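Local coordinates for phosphate-binding protein PstS 2 (Streptococcus pneumoniae, PDB 4H1X) that probably serves as the solute-binding component of an ABC transporter that imports phosphate into the cell, at residues Gly69-Leu73 with Gly74-Lys78. Sequence-based numbering, arbitrary orientation. Where two conformers were deposited one is given.
Sequences GYISL and GSLTK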
loop_
_atom_site.group_PDB
_atom_site.type_symbol
_atom_site.label_atom_id
_atom_site.label_comp_id
_atom_site.label_asym_id
_atom_site.label_seq_id
_atom_site.Cartn_x
_atom_site.Cartn_y
_atom_site.Cartn_z
ATOM N N GLY A 69 -1.787 -15.138 7.078
ATOM C CA GLY A 69 -1.359 -14.409 5.887
ATOM C C GLY A 69 -1.546 -12.921 6.085
ATOM O O GLY A 69 -1.954 -12.478 7.167
ATOM N N TYR A 70 -1.217 -12.138 5.046
ATOM C CA TYR A 70 -1.390 -10.694 5.130
ATOM C C TYR A 70 -2.074 -10.204 3.857
ATOM O O TYR A 70 -1.813 -10.723 2.763
ATOM C CB TYR A 70 -0.069 -9.938 5.388
ATOM C CG TYR A 70 1.044 -10.362 4.448
ATOM C CD1 TYR A 70 1.139 -9.832 3.161
ATOM C CD2 TYR A 70 2.010 -11.281 4.849
ATOM C CE1 TYR A 70 2.140 -10.251 2.280
ATOM C CE2 TYR A 70 3.007 -11.709 3.975
ATOM C CZ TYR A 70 3.084 -11.176 2.702
ATOM O OH TYR A 70 4.080 -11.611 1.857
ATOM N N ILE A 71 -2.962 -9.227 4.011
ATOM C CA ILE A 71 -3.702 -8.628 2.892
ATOM C C ILE A 71 -3.849 -7.130 3.099
ATOM O O ILE A 71 -3.748 -6.625 4.236
ATOM C CB ILE A 71 -5.150 -9.253 2.772
ATOM C CG1 ILE A 71 -5.994 -8.971 4.071
ATOM C CG2 ILE A 71 -5.140 -10.763 2.393
ATOM C CD1 ILE A 71 -7.460 -9.425 4.102
ATOM N N SER A 72 -4.167 -6.422 2.004
ATOM C CA SER A 72 -4.511 -5.007 2.070
ATOM C C SER A 72 -5.731 -4.888 2.998
ATOM O O SER A 72 -6.677 -5.682 2.871
ATOM C CB SER A 72 -4.827 -4.487 0.665
ATOM O OG SER A 72 -3.700 -4.583 -0.190
ATOM N N LEU A 73 -5.709 -3.958 3.962
ATOM C CA LEU A 73 -6.794 -3.789 4.940
ATOM C C LEU A 73 -8.191 -3.624 4.294
ATOM O O LEU A 73 -9.144 -4.193 4.793
ATOM C CB LEU A 73 -6.501 -2.602 5.861
ATOM C CG LEU A 73 -7.506 -2.320 6.979
ATOM C CD1 LEU A 73 -7.710 -3.555 7.900
ATOM C CD2 LEU A 73 -7.058 -1.129 7.799
ATOM N N GLY A 74 -8.282 -2.878 3.188
ATOM C CA GLY A 74 -9.543 -2.658 2.480
ATOM C C GLY A 74 -10.181 -3.914 1.910
ATOM O O GLY A 74 -11.368 -3.906 1.557
ATOM N N SER A 75 -9.402 -4.997 1.806
ATOM C CA SER A 75 -9.860 -6.277 1.274
ATOM C C SER A 75 -10.328 -7.264 2.351
ATOM O O SER A 75 -10.726 -8.376 2.001
ATOM C CB SER A 75 -8.754 -6.921 0.450
ATOM O OG SER A 75 -8.413 -6.110 -0.665
ATOM N N LEU A 76 -10.277 -6.874 3.642
ATOM C CA LEU A 76 -10.699 -7.734 4.762
ATOM C C LEU A 76 -12.181 -8.066 4.652
ATOM O O LEU A 76 -12.983 -7.189 4.303
ATOM C CB LEU A 76 -10.407 -7.034 6.104
ATOM C CG LEU A 76 -10.804 -7.757 7.392
ATOM C CD1 LEU A 76 -10.071 -9.093 7.528
ATOM C CD2 LEU A 76 -10.538 -6.866 8.588
ATOM N N THR A 77 -12.527 -9.347 4.869
ATOM C CA THR A 77 -13.912 -9.830 4.875
ATOM C C THR A 77 -14.162 -10.647 6.129
ATOM O O THR A 77 -13.205 -11.051 6.798
ATOM C CB THR A 77 -14.261 -10.686 3.630
ATOM O OG1 THR A 77 -13.661 -11.980 3.747
ATOM C CG2 THR A 77 -13.919 -10.024 2.311
ATOM N N LYS A 78 -15.450 -10.970 6.394
ATOM C CA LYS A 78 -15.888 -11.812 7.519
ATOM C C LYS A 78 -15.412 -13.291 7.394
ATOM O O LYS A 78 -15.563 -14.035 8.360
ATOM C CB LYS A 78 -17.427 -11.784 7.628
ATOM C CG LYS A 78 -18.132 -12.407 6.418
ATOM C CD LYS A 78 -19.638 -12.505 6.564
ATOM C CE LYS A 78 -20.297 -12.759 5.225
ATOM N NZ LYS A 78 -19.996 -14.117 4.686
#
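The Ser75-Leu76 peptide plane receives the CD1 methyl of Ile71 on one face: CD1 is 3.7 Å from Leu76 CA, and Ser75 C lies only slightly farther from it. Two more flat groups, the carbonyls of Ser72 and Leu73, each have an amide donor standing above the plane. Ser75 N donates to Ser72 O (3.0 Å), displaced 50° from the carbonyl plane, and Leu76 N donates to Leu73 O (3.1 Å), displaced 56°. Neither donor is aligned with a lone pair, yet both N-H groups point fairly straight at their acceptors. The beta carbons of the donor residues lie in van der Waals contact with the same oxygens, Ser75 CB reaching 3.4 Å from Ser72 O. By contrast, Gly74 N is also near Ser72 O, but its N-H is badly directed for a bond.

Ile71 reaches the turn through its long branch. With CG1 placed between the backbone N and carbonyl carbon (chi1 62°) and the chain then extended, Ile71 CD1 bears on the peptide and lies 4.3 Å from Leu76 CB. The Ile71 side chain also touches Val57 and Leu58 of helix 54-63 and Val235 of strand 223-236. Leu73 and Leu76 meet more loosely, methyl to methyl, CD1 to CD2 at 4.4 Å; Leu73 also touches Ala90 and Ile140.

Two successive bonds run from residue i+3 back to i, with Leu73 and Gly74 at the centre of the first turn and Gly74 and Ser75 at the centre of the second. They end strand 67-72, which pairs antiparallel with strand 223-236. Beside them, in the conformer given, Ser72 OG makes a weak and therefore tentative hydrogen bond to a bound citrate, probably from the crystallisation liquor. Consecutive i+3 to i turns of this kind form a single 3-10 turn, here at the end of a strand of the periplasmic-binding-protein fold.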